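Local structure of putative lipoprotein (Bacteroides ovatus, 3OQQ) at residues L257-A262 / A301-I306; R207-L212 / E227-K232; Q282-V287 / A395-P400. The protein is of unknown function but is probably an extracellular lipoprotein that carries several bound calcium ions. One frame throughout, in Å; residues are numbered along the deposited sequence.

Contact 1. Residues L257-A262 / A301-I306; sequences LTVDKA and AEVRLI
L257 and V259 face A301, V303 and L305 across the interior of a beta-sandwich, where strand 253-263 of one antiparallel sheet lies over strand 298-307 of the other. The two segments run in roughly the same direction, with their axes 8.6 Å apart at closest and crossing at -26°. No hydrogen bond passes between them; the layer between the sheets is filled mainly by apolar side chains.

With chi1 at 170°, the side chain of L257 swings CG to the side of the carbonyl carbon and lays both methyls against A301. CD1 sits 3.7 Å from A301 CB, and CD2 reaches past it to the carbonyl of E302. In the middle, V259 and V303 meet tip to tip, with V259 CG2 and V303 CG2 3.7 Å apart. The other branch of V259, CG1, slants across to L305 CD2 at 4.0 Å, so one valine touches both V303 opposite it and L305, two residues further on. L305 can answer because its CG stands beside the backbone N, from where CD2 extends into the layer.

The same core takes in more of both sheets. I269 touches L257 and V303, while I208 lies against L305 and A210 against L257. Near the C-terminal end of segment 257-262 the buried K261 sends NZ to the carbonyl oxygen of V205. R304 and D260 are directed off the core. R304 forms a salt bridge with E175, away from strand 253-263. D260 folds its carboxylate back on the chain in an Asx turn: OD1 accepts from A262 N at 3.1 Å, on the anti side and 23° out of the carboxylate plane.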
# COMPACT_ATOMS: atom_id res chain seq x y z
N LEU A 257 -11.86 5.95 -11.30
CA LEU A 257 -11.54 5.86 -9.88
C LEU A 257 -12.80 6.10 -9.08
O LEU A 257 -13.41 7.17 -9.17
CB LEU A 257 -10.44 6.86 -9.50
CG LEU A 257 -10.12 7.06 -8.02
CD1 LEU A 257 -9.67 5.76 -7.35
CD2 LEU A 257 -9.11 8.14 -7.88
N THR A 258 -13.22 5.09 -8.31
CA THR A 258 -14.40 5.17 -7.47
C THR A 258 -13.97 5.10 -6.02
O THR A 258 -13.19 4.23 -5.64
CB THR A 258 -15.43 4.08 -7.84
OG1 THR A 258 -15.69 4.16 -9.24
CG2 THR A 258 -16.75 4.23 -7.07
N VAL A 259 -14.47 6.04 -5.22
CA VAL A 259 -14.24 6.03 -3.78
C VAL A 259 -15.63 5.92 -3.13
O VAL A 259 -16.47 6.80 -3.31
CB VAL A 259 -13.42 7.24 -3.26
CG1 VAL A 259 -13.20 7.13 -1.76
CG2 VAL A 259 -12.07 7.34 -3.97
N ASP A 260 -15.88 4.81 -2.41
CA ASP A 260 -17.16 4.58 -1.73
C ASP A 260 -16.90 4.51 -0.23
O ASP A 260 -16.42 3.48 0.25
CB ASP A 260 -17.85 3.31 -2.26
CG ASP A 260 -19.28 3.05 -1.76
OD1 ASP A 260 -19.68 3.67 -0.76
OD2 ASP A 260 -19.97 2.19 -2.35
N LYS A 261 -17.21 5.61 0.51
CA LYS A 261 -16.94 5.65 1.94
C LYS A 261 -18.06 5.00 2.74
O LYS A 261 -17.90 4.80 3.93
CB LYS A 261 -16.72 7.12 2.40
CG LYS A 261 -18.03 7.99 2.48
CD LYS A 261 -17.71 9.33 3.08
CE LYS A 261 -18.90 10.26 3.18
NZ LYS A 261 -18.45 11.65 3.46
N ALA A 262 -19.18 4.65 2.10
CA ALA A 262 -20.39 4.19 2.78
C ALA A 262 -20.57 2.65 2.90
O ALA A 262 -21.61 2.21 3.38
CB ALA A 262 -21.60 4.82 2.11
N ALA A 301 -3.90 6.43 -9.16
CA ALA A 301 -5.11 6.85 -8.47
C ALA A 301 -4.65 7.51 -7.16
O ALA A 301 -3.79 6.97 -6.46
CB ALA A 301 -6.06 5.67 -8.19
N GLU A 302 -5.15 8.72 -6.87
CA GLU A 302 -4.76 9.43 -5.66
C GLU A 302 -6.01 9.81 -4.88
O GLU A 302 -6.93 10.41 -5.44
CB GLU A 302 -3.89 10.65 -5.96
CG GLU A 302 -3.40 11.33 -4.69
CD GLU A 302 -2.65 12.63 -4.91
OE1 GLU A 302 -1.43 12.57 -5.16
OE2 GLU A 302 -3.29 13.70 -4.87
N VAL A 303 -6.06 9.40 -3.60
CA VAL A 303 -7.23 9.63 -2.75
C VAL A 303 -6.83 10.31 -1.46
O VAL A 303 -5.97 9.82 -0.73
CB VAL A 303 -8.01 8.32 -2.44
CG1 VAL A 303 -9.27 8.61 -1.62
CG2 VAL A 303 -8.36 7.55 -3.72
N ARG A 304 -7.45 11.45 -1.20
CA ARG A 304 -7.30 12.18 0.04
C ARG A 304 -8.62 12.08 0.79
O ARG A 304 -9.66 12.46 0.26
CB ARG A 304 -6.91 13.64 -0.23
CG ARG A 304 -6.59 14.44 1.02
CD ARG A 304 -6.28 15.86 0.64
NE ARG A 304 -6.16 16.74 1.80
CZ ARG A 304 -6.58 18.00 1.82
NH1 ARG A 304 -7.18 18.52 0.76
NH2 ARG A 304 -6.42 18.74 2.91
N LEU A 305 -8.59 11.49 1.99
CA LEU A 305 -9.80 11.38 2.83
C LEU A 305 -9.60 12.25 4.05
O LEU A 305 -8.64 12.04 4.79
CB LEU A 305 -10.09 9.93 3.24
CG LEU A 305 -10.14 8.89 2.12
CD1 LEU A 305 -10.10 7.53 2.69
CD2 LEU A 305 -11.38 9.03 1.26
N ILE A 306 -10.47 13.27 4.23
CA ILE A 306 -10.36 14.22 5.33
C ILE A 306 -11.36 13.80 6.40
O ILE A 306 -12.57 13.68 6.13
CB ILE A 306 -10.56 15.70 4.86
CG1 ILE A 306 -9.52 16.06 3.77
CG2 ILE A 306 -10.44 16.70 6.02
CD1 ILE A 306 -10.12 16.22 2.36

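Contact 2. Residues R207-L212 / E227-K232; sequences RITASL and EELSTK
T209 and L229 meet where the hairpin of strands 205-215 and 221-230 is broken by a G1 beta bulge, L229 and S230 together facing I208. The tight part is the backbone ladder. A210 and E227 form one antiparallel hydrogen-bonded pair, I208 and S230 the other, with S230 N 2.8 Å from I208 O. L229, in a left-handed conformation (phi 45°, psi 47°), points its N-H elsewhere, and the T209 hydroxyl receives it: L229 N to T209 OG1 is 2.8 Å and almost straight. On the face that carries I208 and A210, I208 CD1 packs 3.6 Å from the K232 carbonyl oxygen, and V235 and V259 cover the same isoleucine.

The outer side is looser and polar. R207 bends at chi2 (-67°) so that its guanidinium swings back over the bulge; NH1 gives a hydrogen bond to L229 O at 2.9 Å, while T231 CG2 rests over one face toward the rim, 3.4 Å from R207 NE. E228 and L229 lead away from strand 205-215 on the exposed side. Within segment 227-232, K232 NZ pairs with E227 OE2 in a 3.1 Å salt bridge, and S230 OG accepts from K232 N in an ST turn. Hydroxyl and guanidinium thus take up the N-H and C=O of L229 that the bulge turns out of the regular ladder.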
# COMPACT_ATOMS: atom_id res chain seq x y z
N ARG A 207 -14.71 14.53 3.86
CA ARG A 207 -14.47 14.83 2.45
C ARG A 207 -13.62 13.82 1.78
O ARG A 207 -12.70 13.25 2.38
CB ARG A 207 -13.77 16.21 2.26
CG ARG A 207 -14.37 17.42 2.96
CD ARG A 207 -15.71 17.75 2.38
NE ARG A 207 -16.41 18.82 3.10
CZ ARG A 207 -16.72 19.99 2.56
NH1 ARG A 207 -16.39 20.28 1.31
NH2 ARG A 207 -17.38 20.90 3.28
N ILE A 208 -13.85 13.68 0.47
CA ILE A 208 -13.05 12.84 -0.42
C ILE A 208 -12.49 13.71 -1.55
O ILE A 208 -13.26 14.43 -2.20
CB ILE A 208 -13.91 11.68 -1.03
CG1 ILE A 208 -14.44 10.71 0.04
CG2 ILE A 208 -13.16 10.94 -2.16
CD1 ILE A 208 -15.59 9.87 -0.42
N THR A 209 -11.19 13.59 -1.82
CA THR A 209 -10.57 14.19 -3.00
C THR A 209 -10.05 13.00 -3.79
O THR A 209 -9.34 12.18 -3.22
CB THR A 209 -9.54 15.26 -2.67
OG1 THR A 209 -10.23 16.40 -2.17
CG2 THR A 209 -8.70 15.66 -3.90
N ALA A 210 -10.47 12.85 -5.06
CA ALA A 210 -10.02 11.70 -5.85
C ALA A 210 -9.48 12.19 -7.17
O ALA A 210 -10.12 13.01 -7.82
CB ALA A 210 -11.16 10.71 -6.05
N SER A 211 -8.27 11.71 -7.56
CA SER A 211 -7.58 12.09 -8.80
C SER A 211 -7.03 10.91 -9.56
O SER A 211 -6.56 9.92 -8.97
CB SER A 211 -6.40 13.02 -8.50
OG SER A 211 -6.72 14.06 -7.58
N LEU A 212 -7.09 11.02 -10.88
CA LEU A 212 -6.47 10.12 -11.85
C LEU A 212 -5.33 10.90 -12.41
O LEU A 212 -5.52 12.06 -12.80
CB LEU A 212 -7.46 9.69 -12.93
CG LEU A 212 -8.46 8.63 -12.48
CD1 LEU A 212 -9.57 8.47 -13.53
CD2 LEU A 212 -7.74 7.30 -12.17
N GLU A 227 -11.76 15.36 -8.64
CA GLU A 227 -12.91 15.87 -7.91
C GLU A 227 -12.39 16.19 -6.54
O GLU A 227 -11.83 15.30 -5.88
CB GLU A 227 -14.09 14.88 -7.88
CG GLU A 227 -15.36 15.53 -7.35
CD GLU A 227 -16.64 14.74 -7.54
OE1 GLU A 227 -16.76 14.01 -8.55
OE2 GLU A 227 -17.55 14.90 -6.70
N GLU A 228 -12.57 17.43 -6.09
CA GLU A 228 -12.02 17.90 -4.82
C GLU A 228 -13.04 18.10 -3.70
O GLU A 228 -14.13 18.64 -3.93
CB GLU A 228 -11.32 19.25 -5.03
CG GLU A 228 -10.00 19.13 -5.76
CD GLU A 228 -9.17 20.39 -5.63
OE1 GLU A 228 -8.47 20.54 -4.60
OE2 GLU A 228 -9.24 21.24 -6.55
N LEU A 229 -12.64 17.71 -2.48
CA LEU A 229 -13.36 17.92 -1.21
C LEU A 229 -14.86 17.61 -1.28
O LEU A 229 -15.70 18.38 -0.80
CB LEU A 229 -13.13 19.39 -0.76
CG LEU A 229 -11.68 19.89 -0.71
CD1 LEU A 229 -11.62 21.38 -0.55
CD2 LEU A 229 -10.92 19.24 0.41
N SER A 230 -15.21 16.46 -1.87
CA SER A 230 -16.59 16.05 -2.04
C SER A 230 -17.17 15.51 -0.75
O SER A 230 -16.50 14.79 -0.01
CB SER A 230 -16.68 15.00 -3.14
OG SER A 230 -18.03 14.59 -3.29
N THR A 231 -18.45 15.80 -0.50
CA THR A 231 -19.20 15.32 0.66
C THR A 231 -20.02 14.09 0.30
O THR A 231 -20.74 13.56 1.15
CB THR A 231 -20.13 16.42 1.21
OG1 THR A 231 -21.00 16.87 0.17
CG2 THR A 231 -19.36 17.57 1.84
N LYS A 232 -19.95 13.65 -0.97
CA LYS A 232 -20.66 12.48 -1.50
C LYS A 232 -20.21 11.18 -0.83
O LYS A 232 -19.03 11.05 -0.47
CB LYS A 232 -20.42 12.34 -3.02
CG LYS A 232 -21.03 13.43 -3.89
CD LYS A 232 -20.50 13.28 -5.31
CE LYS A 232 -20.96 14.38 -6.23
NZ LYS A 232 -20.43 14.18 -7.61

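Contact 3. Residues Q282-V287 / A395-P400; sequences QDMFQV and AYERVP. With CA (calcium ion), chain B; ACT (acetate ion), chain F.
E397 is framed by two side chains that meet it differently: V287 lies alongside, pointing the same way, whereas selenomethionine M284 crosses it at about a right angle. V287 CG2 comes 3.6 Å from E397 OE1, and M284 CE lies 3.7 Å from E397 CG. A backbone bond from E397 N to V287 O (2.8 Å) fixes the start of the glutamate. Its chain then bends at chi2 (50°) and presents both oxygens to a calcium ion, OE1 at 2.4 Å and OE2 at 2.5 Å; D146, N148, D149, G186 and a water complete the site. R398, next in the type II turn Y396-V399, reaches Q282 O through two waters.

Y396 leads away, with V287 O near its ring edge, and its OH donates to an acetate oxygen at 2.7 Å, in the ring plane; the acetate probably comes from the crystallisation liquor. A phenylalanine here would probably leave that acetate oxygen without its hydroxyl donor. The contact joins the long loop between strands 266-272 and 298-307 to the turn linking strand 394-395 with helix 401-404, P400 being the N-cap, while V287 rests on A184 of strand 173-184.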
# COMPACT_ATOMS: atom_id res chain seq x y z
N GLN A 282 -0.95 -10.44 -26.59
CA GLN A 282 0.25 -11.29 -26.51
C GLN A 282 1.28 -10.69 -25.56
O GLN A 282 1.78 -11.39 -24.68
CB GLN A 282 0.85 -11.49 -27.91
CG GLN A 282 2.03 -12.45 -27.91
CD GLN A 282 2.63 -12.54 -29.28
OE1 GLN A 282 1.93 -12.44 -30.28
NE2 GLN A 282 3.93 -12.73 -29.34
N ASP A 283 1.60 -9.41 -25.75
CA ASP A 283 2.59 -8.68 -24.97
C ASP A 283 2.11 -8.34 -23.61
O ASP A 283 2.91 -8.31 -22.67
CB ASP A 283 2.97 -7.38 -25.69
CG ASP A 283 3.54 -7.61 -27.06
OD1 ASP A 283 3.95 -8.75 -27.34
OD2 ASP A 283 3.58 -6.65 -27.86
N MSE A 284 0.84 -7.93 -23.50
CA MSE A 284 0.27 -7.44 -22.24
C MSE A 284 1.02 -6.16 -21.81
O MSE A 284 1.55 -5.46 -22.69
CB MSE A 284 0.22 -8.55 -21.17
CG MSE A 284 -0.81 -9.66 -21.53
SE MSE A 284 -0.53 -11.29 -20.53
CE MSE A 284 0.63 -12.11 -21.72
N PHE A 285 1.07 -5.82 -20.50
CA PHE A 285 1.58 -4.53 -20.07
C PHE A 285 2.75 -4.57 -19.08
O PHE A 285 2.56 -4.90 -17.90
CB PHE A 285 0.41 -3.70 -19.45
CG PHE A 285 0.78 -2.26 -19.10
CD1 PHE A 285 1.13 -1.35 -20.09
CD2 PHE A 285 0.73 -1.82 -17.78
CE1 PHE A 285 1.47 -0.05 -19.76
CE2 PHE A 285 1.05 -0.51 -17.46
CZ PHE A 285 1.42 0.37 -18.45
N GLN A 286 3.95 -4.09 -19.54
CA GLN A 286 5.20 -3.98 -18.77
C GLN A 286 5.65 -5.35 -18.22
O GLN A 286 6.17 -5.40 -17.11
CB GLN A 286 5.05 -2.95 -17.62
CG GLN A 286 4.59 -1.52 -18.05
CD GLN A 286 5.54 -0.86 -19.05
OE1 GLN A 286 5.74 -1.32 -20.17
NE2 GLN A 286 6.13 0.26 -18.69
N VAL A 287 5.44 -6.46 -18.98
CA VAL A 287 5.81 -7.83 -18.52
C VAL A 287 6.61 -8.65 -19.58
O VAL A 287 7.17 -9.72 -19.27
CB VAL A 287 4.56 -8.65 -18.02
CG1 VAL A 287 3.89 -7.98 -16.83
CG2 VAL A 287 3.54 -8.93 -19.14
N ALA A 395 8.27 -10.26 -11.97
CA ALA A 395 8.80 -11.22 -12.93
C ALA A 395 8.35 -10.95 -14.35
O ALA A 395 7.24 -10.44 -14.58
CB ALA A 395 8.33 -12.62 -12.55
N TYR A 396 9.17 -11.40 -15.31
CA TYR A 396 8.83 -11.39 -16.74
C TYR A 396 7.68 -12.38 -16.93
O TYR A 396 7.53 -13.30 -16.12
CB TYR A 396 10.03 -11.81 -17.61
CG TYR A 396 11.01 -10.70 -17.89
CD1 TYR A 396 10.69 -9.66 -18.75
CD2 TYR A 396 12.29 -10.73 -17.34
CE1 TYR A 396 11.59 -8.62 -18.99
CE2 TYR A 396 13.21 -9.71 -17.60
CZ TYR A 396 12.84 -8.65 -18.42
OH TYR A 396 13.73 -7.64 -18.68
N GLU A 397 6.84 -12.17 -17.95
CA GLU A 397 5.68 -13.03 -18.22
C GLU A 397 6.07 -14.50 -18.31
O GLU A 397 7.05 -14.85 -18.98
CB GLU A 397 4.96 -12.59 -19.49
CG GLU A 397 3.53 -13.14 -19.61
CD GLU A 397 2.58 -12.97 -18.44
OE1 GLU A 397 2.81 -12.07 -17.59
OE2 GLU A 397 1.58 -13.72 -18.38
N ARG A 398 5.28 -15.36 -17.60
CA ARG A 398 5.41 -16.83 -17.53
C ARG A 398 6.71 -17.29 -16.84
O ARG A 398 7.00 -18.49 -16.85
CB ARG A 398 5.26 -17.48 -18.91
CG ARG A 398 3.79 -17.54 -19.39
CD ARG A 398 3.68 -18.08 -20.82
NE ARG A 398 4.46 -17.27 -21.77
CZ ARG A 398 4.01 -16.18 -22.39
NH1 ARG A 398 2.76 -15.78 -22.22
NH2 ARG A 398 4.81 -15.50 -23.21
N VAL A 399 7.46 -16.38 -16.20
CA VAL A 399 8.63 -16.79 -15.43
C VAL A 399 8.13 -17.17 -14.02
O VAL A 399 7.51 -16.32 -13.36
CB VAL A 399 9.75 -15.70 -15.38
CG1 VAL A 399 10.81 -16.04 -14.33
CG2 VAL A 399 10.41 -15.50 -16.75
N PRO A 400 8.36 -18.42 -13.55
CA PRO A 400 7.91 -18.78 -12.19
C PRO A 400 8.46 -17.83 -11.13
O PRO A 400 9.66 -17.53 -11.15
CB PRO A 400 8.47 -20.21 -11.99
CG PRO A 400 8.64 -20.75 -13.37
CD PRO A 400 9.08 -19.54 -14.19
CA CA B . 1.33 -13.06 -15.96
C ACT F . 17.01 -8.47 -17.98
O ACT F . 16.03 -8.03 -17.29
OXT ACT F . 18.22 -8.17 -17.73
CH3 ACT F . 16.72 -9.37 -19.15
O HOH W 1 1.57 -13.99 -24.43
O HOH W 2 4.33 -12.34 -23.55
O HOH W 3 -0.17 -15.27 -15.96

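Overall arrangement
Going from the N terminus, contact 2 comes first, closing the hairpin of strands 205-215 and 221-230. Contact 1 then opens at 257-262 and closes at 301-306, bringing strand 253-263 of one sheet over strand 298-307 of the other. Contacts 1 and 2 follow in series yet touch: strands 205-215 and 298-307 are neighbours, and R304 O and T209 N probably share a hydrogen bond, so the hairpin extends one wall of the sandwich. Contact 3 starts inside the loop that contact 1 closes and ends at 395-400, so the two cross. It lies about 30 Å from contact 1, centre to centre, tying that loop to the turn that supplies E397 to a calcium site.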